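Local coordinates for uncharacterized protein (Borrelia turicatae, PDB 5VJ4), which is of uncertain function but is a putative surface protein of a relapsing fever spirochete, probably a lipoprotein, and is thought to bind lipid, at residues D138-L143 with D199-S204; I149-K154 with G206-A211; G253-N258 with N325-F330. One frame throughout, in Å; residues are numbered along the deposited sequence.

Overall arrangement
Contacts 1 and 2 form one continuous patch of an all-helical chain, their centres 11 Å apart, while contact 3 lies on the opposite side of the chain's centre, about 34 Å from contact 1 and 32 Å from contact 2 between centres. The first two interlock along the sequence: helices 133-141 and 145-171 supply their leading segments, and the end of helix 176-201 with the start of helix 207-214 supplies the others. Phe200 of contact 1 joins them, its CZ lying 3.4 Å from Ile152 CD1 of contact 2. Both also touch one sulfate, probably from the crystallisation liquor. Contact 3 follows later in the chain, and its nearest atoms stay about 13 Å from contact 2.

Contact 1: residues D138-L143 with D199-S204; sequences DRLNKL and DFFHGS. With SO4 (sulfate ion), chain F.
Arg139, near the end of helix 133-141, reaches across to the C-terminal end of helix 176-201 and binds its backbone, a polar contact with an apolar border. NE donates to Phe200 O at 2.7 Å, with an N-H...O angle of 154°, and NH2 adds a weak bond to the same oxygen. Within its own segment Phe200 O also accepts from Gly203 N, which arrives from the opposite face of the carbonyl plane to NE, so two firm bonds grip this terminal carbonyl. A bend at chi2 turns the arginine chain along the helix end; CD passes beside Phe201 O, which lies near the guanidinium edge. Phe200 CE1 lies over one face of the guanidinium, 3.5 Å from Arg139 NH2, toward the rim of the group; the two planes are inclined by 37°. The Phe201 ring is met at its edge instead, where Arg139 CB stands 3.7 Å from Phe201 CD1. Leu143 CD1 closes on the edge of the Phe200 ring at CZ, 4.0 Å away. NH2 further bonds to Ile205 O and, weakly, to a sulfate that Thr207 N also binds. Ile124 of helix 118-128 touches Leu140, and Ile127 touches Phe201. Arg139 thus holds one of the last carbonyls of helix 176-201 beside a Schellman-type C-terminus, with Gly203 at the positive-phi position (86°) and a weak 6-to-1 bond from Ser204 N to Asp199 O.

Contact 2: residues I149-K154 with G206-A211; sequences IEKIIK and GTDRFA. With SO4 (sulfate ion), chain D; SO4 (sulfate ion), chain F.
The Phe210 ring meets helix 145-171 at its edge, where Lys151 O lies near the ring plane, 3.4 Å from Phe210 CD1. Ile152 CD1 lies 3.5 Å from Phe210 CD1, oblique to the ring, the two side chains crossing at about a right angle. With CG of Phe210 anti to the backbone N (chi1 171°), the ring edge comes to the Lys151 carbonyl. Ala211 CB faces Lys151 O where the backbones are nearest, the CA atoms of Lys151 and Ala211 5.3 Å apart. On the outer side the Lys151 chain, bent at chi2, runs over the start of helix 207-214: its CB sits 3.8 Å from Thr207 CB, and NZ remains 4.1 Å from Asp208 OD1, opposite charges that fall short of a salt bridge. No hydrogen bond joins the two segments. The N-terminus of helix 207-214, with Gly206 at the N-cap position, instead holds two sulfates, both probably from the crystallisation liquor. Thr207 N and OG1 both donate to O2 of one, the amide at 2.7 Å, while Gly206 N and Arg209 N hold the second through O4 and O3. The positive end of the helix dipole probably favours both ions. The helix segments run roughly parallel, their axes 8.5 Å apart at an angle of 36°. Around them, Ile127 of helix 118-128 touches Ile152 and Phe210, and Phe200 and Ile196 of helix 176-201 border the same apolar layer.

Contact 3: residues G253-N258 with N325-F330; sequences GKIVIN and NIRGTF
Val256, the last helical residue of helix 243-256, packs against one face of helix 308-334 in an all-helical bundle. Both of its methyls meet Phe330, and CG2 also meets Ile326 CG2 at 3.6 Å. CG1, anti to the backbone N (chi1 -180°), faces Phe330 CB at 3.9 Å. The valine crosses both the Ile326 and Phe330 side chains at about a right angle, and its CG2 meets the Phe330 ring obliquely, 3.8 Å from Phe330 CD2. One turn apart on helix 308-334, Ile326 and Phe330 thus receive the valine together. Ile255 extends the apolar surface toward Ile326, its CG2 4.3 Å from Ile326 CD1. Phe330 also packs on helix 263-301, where its ring meets that of Phe266 and touches Val269 and Met281; Tyr285 of the same helix packs on Ile255. On the outer border Arg327 lies alongside the end of helix 243-256, its CG 4.2 Å from Val256 CA. The chain then bends at chi3 (-145°) and brings the edge of the guanidinium to a terminal carbonyl: NE donates to Ile255 O at 3.1 Å, nearly in line with the C=O bond, with an N-H...O angle of 147°.

Contact 1: residues D138-L143 with D199-S204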
loop_
_atom_site.group_PDB
_atom_site.type_symbol
_atom_site.label_atom_id
_atom_site.label_comp_id
_atom_site.label_asym_id
_atom_site.label_seq_id
_atom_site.Cartn_x
_atom_site.Cartn_y
_atom_site.Cartn_z
ATOM N N ASP A 138 -24.570 0.834 19.232
ATOM C CA ASP A 138 -23.956 0.168 20.377
ATOM C C ASP A 138 -22.844 1.006 20.969
ATOM O O ASP A 138 -22.767 1.132 22.193
ATOM C CB ASP A 138 -23.441 -1.228 20.010
ATOM C CG ASP A 138 -24.565 -2.213 19.720
ATOM O OD1 ASP A 138 -25.497 -2.305 20.542
ATOM O OD2 ASP A 138 -24.513 -2.908 18.679
ATOM N N ARG A 139 -22.015 1.609 20.106
ATOM C CA ARG A 139 -20.896 2.398 20.587
ATOM C C ARG A 139 -21.400 3.653 21.247
ATOM O O ARG A 139 -21.103 3.877 22.426
ATOM C CB ARG A 139 -19.899 2.727 19.479
ATOM C CG ARG A 139 -18.566 3.260 19.975
ATOM C CD ARG A 139 -17.654 2.148 20.507
ATOM N NE ARG A 139 -16.269 2.621 20.651
ATOM C CZ ARG A 139 -15.752 3.299 21.694
ATOM N NH1 ARG A 139 -16.478 3.626 22.748
ATOM N NH2 ARG A 139 -14.483 3.654 21.687
ATOM N N LEU A 140 -22.189 4.446 20.511
ATOM C CA LEU A 140 -22.575 5.782 21.001
ATOM C C LEU A 140 -23.384 5.745 22.299
ATOM O O LEU A 140 -23.335 6.661 23.121
ATOM C CB LEU A 140 -23.333 6.550 19.932
ATOM C CG LEU A 140 -22.562 6.973 18.688
ATOM C CD1 LEU A 140 -23.417 7.851 17.783
ATOM C CD2 LEU A 140 -21.318 7.723 19.103
ATOM N N ASN A 141 -24.105 4.655 22.488
ATOM C CA ASN A 141 -25.015 4.529 23.586
ATOM C C ASN A 141 -24.278 4.535 24.916
ATOM O O ASN A 141 -24.606 5.328 25.801
ATOM C CB ASN A 141 -25.810 3.246 23.394
ATOM C CG ASN A 141 -27.004 3.153 24.287
ATOM O OD1 ASN A 141 -27.615 4.167 24.672
ATOM N ND2 ASN A 141 -27.351 1.922 24.625
ATOM N N LYS A 142 -23.257 3.688 25.012
ATOM C CA LYS A 142 -22.471 3.530 26.222
ATOM C C LYS A 142 -21.619 4.749 26.621
ATOM O O LYS A 142 -20.911 4.666 27.620
ATOM C CB LYS A 142 -21.586 2.280 26.089
ATOM C CG LYS A 142 -22.307 0.975 26.408
ATOM C CD LYS A 142 -21.342 -0.157 26.741
ATOM C CE LYS A 142 -21.913 -1.095 27.807
ATOM N NZ LYS A 142 -20.924 -2.128 28.239
ATOM N N LEU A 143 -21.711 5.866 25.882
ATOM C CA LEU A 143 -20.806 7.002 26.042
ATOM C C LEU A 143 -21.376 8.320 26.568
ATOM O O LEU A 143 -20.664 9.105 27.235
ATOM C CB LEU A 143 -20.082 7.280 24.723
ATOM C CG LEU A 143 -18.761 6.569 24.419
ATOM C CD1 LEU A 143 -18.345 6.982 23.015
ATOM C CD2 LEU A 143 -17.637 6.841 25.428
ATOM N N ASP A 199 -11.942 2.222 13.432
ATOM C CA ASP A 199 -11.169 1.833 14.611
ATOM C C ASP A 199 -11.891 2.273 15.860
ATOM O O ASP A 199 -11.874 1.564 16.880
ATOM C CB ASP A 199 -9.740 2.379 14.588
ATOM C CG ASP A 199 -8.852 1.703 13.545
ATOM O OD1 ASP A 199 -9.090 0.531 13.174
ATOM O OD2 ASP A 199 -7.889 2.358 13.095
ATOM N N PHE A 200 -12.571 3.419 15.753
ATOM C CA PHE A 200 -13.276 3.992 16.890
ATOM C C PHE A 200 -14.528 3.190 17.277
ATOM O O PHE A 200 -14.691 2.830 18.447
ATOM C CB PHE A 200 -13.614 5.463 16.656
ATOM C CG PHE A 200 -14.636 5.980 17.604
ATOM C CD1 PHE A 200 -14.347 6.070 18.964
ATOM C CD2 PHE A 200 -15.913 6.320 17.151
ATOM C CE1 PHE A 200 -15.307 6.496 19.847
ATOM C CE2 PHE A 200 -16.875 6.766 18.032
ATOM C CZ PHE A 200 -16.576 6.849 19.378
ATOM N N PHE A 201 -15.390 2.911 16.300
ATOM C CA PHE A 201 -16.624 2.168 16.566
ATOM C C PHE A 201 -16.397 0.769 17.084
ATOM O O PHE A 201 -17.049 0.358 18.046
ATOM C CB PHE A 201 -17.567 2.210 15.375
ATOM C CG PHE A 201 -18.152 3.563 15.177
ATOM C CD1 PHE A 201 -18.931 4.141 16.185
ATOM C CD2 PHE A 201 -17.863 4.302 14.046
ATOM C CE1 PHE A 201 -19.443 5.422 16.037
ATOM C CE2 PHE A 201 -18.381 5.579 13.890
ATOM C CZ PHE A 201 -19.176 6.139 14.886
ATOM N N HIS A 202 -15.425 0.072 16.497
ATOM C CA HIS A 202 -15.039 -1.235 17.001
ATOM C C HIS A 202 -14.122 -1.232 18.221
ATOM O O HIS A 202 -13.637 -2.298 18.621
ATOM C CB HIS A 202 -14.484 -2.109 15.893
ATOM C CG HIS A 202 -15.521 -2.555 14.925
ATOM N ND1 HIS A 202 -15.519 -2.160 13.607
ATOM C CD2 HIS A 202 -16.612 -3.341 15.084
ATOM C CE1 HIS A 202 -16.551 -2.704 12.984
ATOM N NE2 HIS A 202 -17.240 -3.413 13.858
ATOM N N GLY A 203 -13.873 -0.063 18.812
ATOM C CA GLY A 203 -13.203 -0.013 20.120
ATOM C C GLY A 203 -11.691 -0.014 20.151
ATOM O O GLY A 203 -11.126 0.046 21.247
ATOM N N SER A 204 -11.025 -0.049 18.986
ATOM C CA SER A 204 -9.537 -0.016 18.952
ATOM C C SER A 204 -8.969 1.355 19.370
ATOM O O SER A 204 -7.871 1.435 19.899
ATOM C CB SER A 204 -8.981 -0.385 17.589
ATOM O OG SER A 204 -9.776 -1.335 16.938
HETATM S S SO4 F . -13.268 6.319 25.532
HETATM O O1 SO4 F . -12.794 5.797 26.831
HETATM O O2 SO4 F . -12.255 7.239 24.967
HETATM O O3 SO4 F . -14.479 7.159 25.669
HETATM O O4 SO4 F . -13.500 5.105 24.703
#

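Contact 2: residues I149-K154 with G206-A211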
loop_
_atom_site.group_PDB
_atom_site.type_symbol
_atom_site.label_atom_id
_atom_site.label_comp_id
_atom_site.label_asym_id
_atom_site.label_seq_id
_atom_site.Cartn_x
_atom_site.Cartn_y
_atom_site.Cartn_z
ATOM N N ILE A 149 -20.944 14.564 21.572
ATOM C CA ILE A 149 -21.010 15.863 20.912
ATOM C C ILE A 149 -19.622 16.503 20.815
ATOM O O ILE A 149 -19.263 17.072 19.778
ATOM C CB ILE A 149 -21.966 16.848 21.639
ATOM C CG1 ILE A 149 -23.436 16.378 21.586
ATOM C CG2 ILE A 149 -21.816 18.261 21.064
ATOM C CD1 ILE A 149 -24.212 16.801 20.332
ATOM N N GLU A 150 -18.836 16.408 21.881
ATOM C CA GLU A 150 -17.597 17.159 21.888
ATOM C C GLU A 150 -16.441 16.474 21.161
ATOM O O GLU A 150 -15.690 17.129 20.466
ATOM C CB GLU A 150 -17.190 17.566 23.296
ATOM C CG GLU A 150 -16.868 19.051 23.350
ATOM C CD GLU A 150 -15.589 19.365 24.108
ATOM O OE1 GLU A 150 -15.176 18.557 24.980
ATOM O OE2 GLU A 150 -14.991 20.428 23.816
ATOM N N LYS A 151 -16.335 15.158 21.290
ATOM C CA LYS A 151 -15.224 14.399 20.723
ATOM C C LYS A 151 -15.531 13.712 19.419
ATOM O O LYS A 151 -14.621 13.448 18.650
ATOM C CB LYS A 151 -14.742 13.362 21.718
ATOM C CG LYS A 151 -14.248 13.982 23.025
ATOM C CD LYS A 151 -13.056 14.917 22.841
ATOM C CE LYS A 151 -12.191 14.920 24.096
ATOM N NZ LYS A 151 -11.044 15.865 24.013
ATOM N N ILE A 152 -16.800 13.402 19.162
ATOM C CA ILE A 152 -17.139 12.796 17.888
ATOM C C ILE A 152 -17.722 13.798 16.918
ATOM O O ILE A 152 -17.192 13.985 15.808
ATOM C CB ILE A 152 -18.049 11.575 18.034
ATOM C CG1 ILE A 152 -17.463 10.582 19.036
ATOM C CG2 ILE A 152 -18.286 10.917 16.679
ATOM C CD1 ILE A 152 -16.044 10.169 18.723
ATOM N N ILE A 153 -18.778 14.472 17.342
ATOM C CA ILE A 153 -19.560 15.238 16.380
ATOM C C ILE A 153 -18.878 16.558 15.982
ATOM O O ILE A 153 -18.683 16.819 14.798
ATOM C CB ILE A 153 -21.018 15.420 16.841
ATOM C CG1 ILE A 153 -21.595 14.053 17.225
ATOM C CG2 ILE A 153 -21.812 16.121 15.754
ATOM C CD1 ILE A 153 -23.077 13.892 17.090
ATOM N N LYS A 154 -18.486 17.360 16.967
ATOM C CA LYS A 154 -17.827 18.648 16.692
ATOM C C LYS A 154 -16.613 18.517 15.762
ATOM O O LYS A 154 -16.594 19.194 14.715
ATOM C CB LYS A 154 -17.496 19.414 17.979
ATOM C CG LYS A 154 -18.646 20.242 18.553
ATOM C CD LYS A 154 -18.200 20.968 19.824
ATOM C CE LYS A 154 -19.264 21.901 20.392
ATOM N NZ LYS A 154 -18.908 22.303 21.782
ATOM N N GLY A 206 -10.191 5.146 21.419
ATOM C CA GLY A 206 -11.194 5.894 22.160
ATOM C C GLY A 206 -11.543 7.275 21.602
ATOM O O GLY A 206 -11.104 7.645 20.533
ATOM N N THR A 207 -12.336 8.031 22.349
ATOM C CA THR A 207 -12.774 9.354 21.940
ATOM C C THR A 207 -11.616 10.342 21.759
ATOM O O THR A 207 -11.610 11.086 20.770
ATOM C CB THR A 207 -13.780 9.925 22.940
ATOM O OG1 THR A 207 -13.214 9.903 24.264
ATOM C CG2 THR A 207 -15.040 9.104 22.908
ATOM N N ASP A 208 -10.639 10.327 22.675
ATOM C CA ASP A 208 -9.500 11.249 22.581
ATOM C C ASP A 208 -8.733 11.071 21.277
ATOM O O ASP A 208 -8.448 12.057 20.584
ATOM C CB ASP A 208 -8.527 11.075 23.733
ATOM C CG ASP A 208 -9.196 11.114 25.067
ATOM O OD1 ASP A 208 -9.768 12.180 25.402
ATOM O OD2 ASP A 208 -9.132 10.078 25.772
ATOM N N ARG A 209 -8.412 9.816 20.950
ATOM C CA ARG A 209 -7.751 9.527 19.694
ATOM C C ARG A 209 -8.586 9.875 18.469
ATOM O O ARG A 209 -8.053 10.431 17.510
ATOM C CB ARG A 209 -7.257 8.081 19.617
ATOM C CG ARG A 209 -6.532 7.737 18.317
ATOM C CD ARG A 209 -5.287 8.572 18.087
ATOM N NE ARG A 209 -4.514 8.057 16.964
ATOM C CZ ARG A 209 -3.601 8.761 16.300
ATOM N NH1 ARG A 209 -3.337 10.032 16.614
ATOM N NH2 ARG A 209 -2.962 8.188 15.298
ATOM N N PHE A 210 -9.875 9.553 18.492
ATOM C CA PHE A 210 -10.712 9.839 17.339
ATOM C C PHE A 210 -10.667 11.335 17.027
ATOM O O PHE A 210 -10.453 11.738 15.883
ATOM C CB PHE A 210 -12.160 9.359 17.511
ATOM C CG PHE A 210 -13.053 9.841 16.421
ATOM C CD1 PHE A 210 -13.560 11.152 16.439
ATOM C CD2 PHE A 210 -13.359 9.011 15.327
ATOM C CE1 PHE A 210 -14.361 11.614 15.390
ATOM C CE2 PHE A 210 -14.167 9.477 14.265
ATOM C CZ PHE A 210 -14.669 10.782 14.298
ATOM N N ALA A 211 -10.863 12.164 18.045
ATOM C CA ALA A 211 -10.884 13.615 17.809
ATOM C C ALA A 211 -9.516 14.150 17.439
ATOM O O ALA A 211 -9.418 15.083 16.659
ATOM C CB ALA A 211 -11.432 14.352 19.012
HETATM S S SO4 D . -7.567 6.738 23.209
HETATM O O1 SO4 D . -7.383 5.897 24.435
HETATM O O2 SO4 D . -6.423 7.683 23.109
HETATM O O3 SO4 D . -8.778 7.601 23.202
HETATM O O4 SO4 D . -7.657 5.788 22.067
HETATM S S SO4 F . -13.268 6.319 25.532
HETATM O O1 SO4 F . -12.794 5.797 26.831
HETATM O O2 SO4 F . -12.255 7.239 24.967
HETATM O O3 SO4 F . -14.479 7.159 25.669
HETATM O O4 SO4 F . -13.500 5.105 24.703
#

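Contact 3: residues G253-N258 with N325-F330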
loop_
_atom_site.group_PDB
_atom_site.type_symbol
_atom_site.label_atom_id
_atom_site.label_comp_id
_atom_site.label_asym_id
_atom_site.label_seq_id
_atom_site.Cartn_x
_atom_site.Cartn_y
_atom_site.Cartn_z
ATOM N N GLY A 253 12.152 11.435 8.480
ATOM C CA GLY A 253 13.394 11.393 7.707
ATOM C C GLY A 253 14.626 11.341 8.617
ATOM O O GLY A 253 15.426 10.398 8.518
ATOM N N LYS A 254 14.755 12.317 9.534
ATOM C CA LYS A 254 15.883 12.315 10.496
ATOM C C LYS A 254 16.043 10.969 11.215
ATOM O O LYS A 254 17.146 10.483 11.378
ATOM C CB LYS A 254 15.835 13.461 11.526
ATOM C CG LYS A 254 15.461 14.819 10.970
ATOM C CD LYS A 254 16.129 15.907 11.789
ATOM C CE LYS A 254 16.125 17.214 11.010
ATOM N NZ LYS A 254 17.010 17.160 9.808
ATOM N N ILE A 255 14.943 10.345 11.611
ATOM C CA ILE A 255 15.037 8.986 12.148
ATOM C C ILE A 255 15.654 8.009 11.137
ATOM O O ILE A 255 16.435 7.140 11.522
ATOM C CB ILE A 255 13.672 8.479 12.660
ATOM C CG1 ILE A 255 13.197 9.341 13.835
ATOM C CG2 ILE A 255 13.736 7.009 13.071
ATOM C CD1 ILE A 255 11.719 9.202 14.166
ATOM N N VAL A 256 15.348 8.181 9.857
ATOM C CA VAL A 256 15.714 7.188 8.841
ATOM C C VAL A 256 17.067 7.424 8.141
ATOM O O VAL A 256 17.846 6.490 7.946
ATOM C CB VAL A 256 14.595 7.075 7.787
ATOM C CG1 VAL A 256 14.943 6.056 6.732
ATOM C CG2 VAL A 256 13.306 6.689 8.457
ATOM N N ILE A 257 17.321 8.663 7.748
ATOM C CA ILE A 257 18.487 9.001 6.942
ATOM C C ILE A 257 19.822 8.812 7.667
ATOM O O ILE A 257 20.007 9.220 8.808
ATOM C CB ILE A 257 18.329 10.403 6.323
ATOM C CG1 ILE A 257 17.026 10.399 5.525
ATOM C CG2 ILE A 257 19.490 10.765 5.409
ATOM C CD1 ILE A 257 16.722 11.695 4.849
ATOM N N ASN A 258 20.731 8.181 6.939
ATOM C CA ASN A 258 22.023 7.708 7.391
ATOM C C ASN A 258 23.143 8.189 6.511
ATOM O O ASN A 258 22.926 8.871 5.507
ATOM C CB ASN A 258 22.042 6.203 7.195
ATOM C CG ASN A 258 21.866 5.450 8.452
ATOM O OD1 ASN A 258 21.410 5.985 9.456
ATOM N ND2 ASN A 258 22.218 4.175 8.414
ATOM N N ASN A 325 12.121 -0.175 13.882
ATOM C CA ASN A 325 11.111 -0.651 12.927
ATOM C C ASN A 325 11.043 0.297 11.731
ATOM O O ASN A 325 10.916 -0.165 10.597
ATOM C CB ASN A 325 9.725 -0.780 13.580
ATOM C CG ASN A 325 9.520 -2.093 14.327
ATOM O OD1 ASN A 325 10.454 -2.710 14.790
ATOM N ND2 ASN A 325 8.275 -2.506 14.462
ATOM N N ILE A 326 11.158 1.609 11.982
ATOM C CA ILE A 326 11.035 2.600 10.915
ATOM C C ILE A 326 12.192 2.435 9.921
ATOM O O ILE A 326 11.972 2.183 8.730
ATOM C CB ILE A 326 10.948 4.041 11.450
ATOM C CG1 ILE A 326 9.806 4.193 12.448
ATOM C CG2 ILE A 326 10.731 5.020 10.311
ATOM C CD1 ILE A 326 9.732 5.575 13.084
ATOM N N ARG A 327 13.420 2.532 10.433
ATOM C CA ARG A 327 14.621 2.333 9.625
ATOM C C ARG A 327 14.530 1.038 8.803
ATOM O O ARG A 327 14.694 1.069 7.570
ATOM C CB ARG A 327 15.868 2.330 10.502
ATOM C CG ARG A 327 16.203 3.683 11.054
ATOM C CD ARG A 327 17.545 3.707 11.762
ATOM N NE ARG A 327 17.486 4.621 12.909
ATOM C CZ ARG A 327 17.547 4.247 14.186
ATOM N NH1 ARG A 327 17.703 2.965 14.523
ATOM N NH2 ARG A 327 17.472 5.170 15.135
ATOM N N GLY A 328 14.238 -0.074 9.490
ATOM C CA GLY A 328 14.118 -1.397 8.848
ATOM C C GLY A 328 13.104 -1.451 7.703
ATOM O O GLY A 328 13.329 -2.111 6.685
ATOM N N THR A 329 11.979 -0.758 7.857
ATOM C CA THR A 329 10.950 -0.882 6.860
ATOM C C THR A 329 11.361 -0.087 5.616
ATOM O O THR A 329 11.119 -0.516 4.488
ATOM C CB THR A 329 9.534 -0.553 7.411
ATOM O OG1 THR A 329 8.538 -1.099 6.540
ATOM C CG2 THR A 329 9.290 0.939 7.541
ATOM N N PHE A 330 12.016 1.043 5.813
ATOM C CA PHE A 330 12.471 1.809 4.655
ATOM C C PHE A 330 13.613 1.118 3.908
ATOM O O PHE A 330 13.595 1.042 2.682
ATOM C CB PHE A 330 12.884 3.206 5.060
ATOM C CG PHE A 330 11.751 4.138 5.132
ATOM C CD1 PHE A 330 11.279 4.721 3.992
ATOM C CD2 PHE A 330 11.113 4.402 6.340
ATOM C CE1 PHE A 330 10.182 5.565 4.019
ATOM C CE2 PHE A 330 10.038 5.259 6.389
ATOM C CZ PHE A 330 9.572 5.845 5.210
#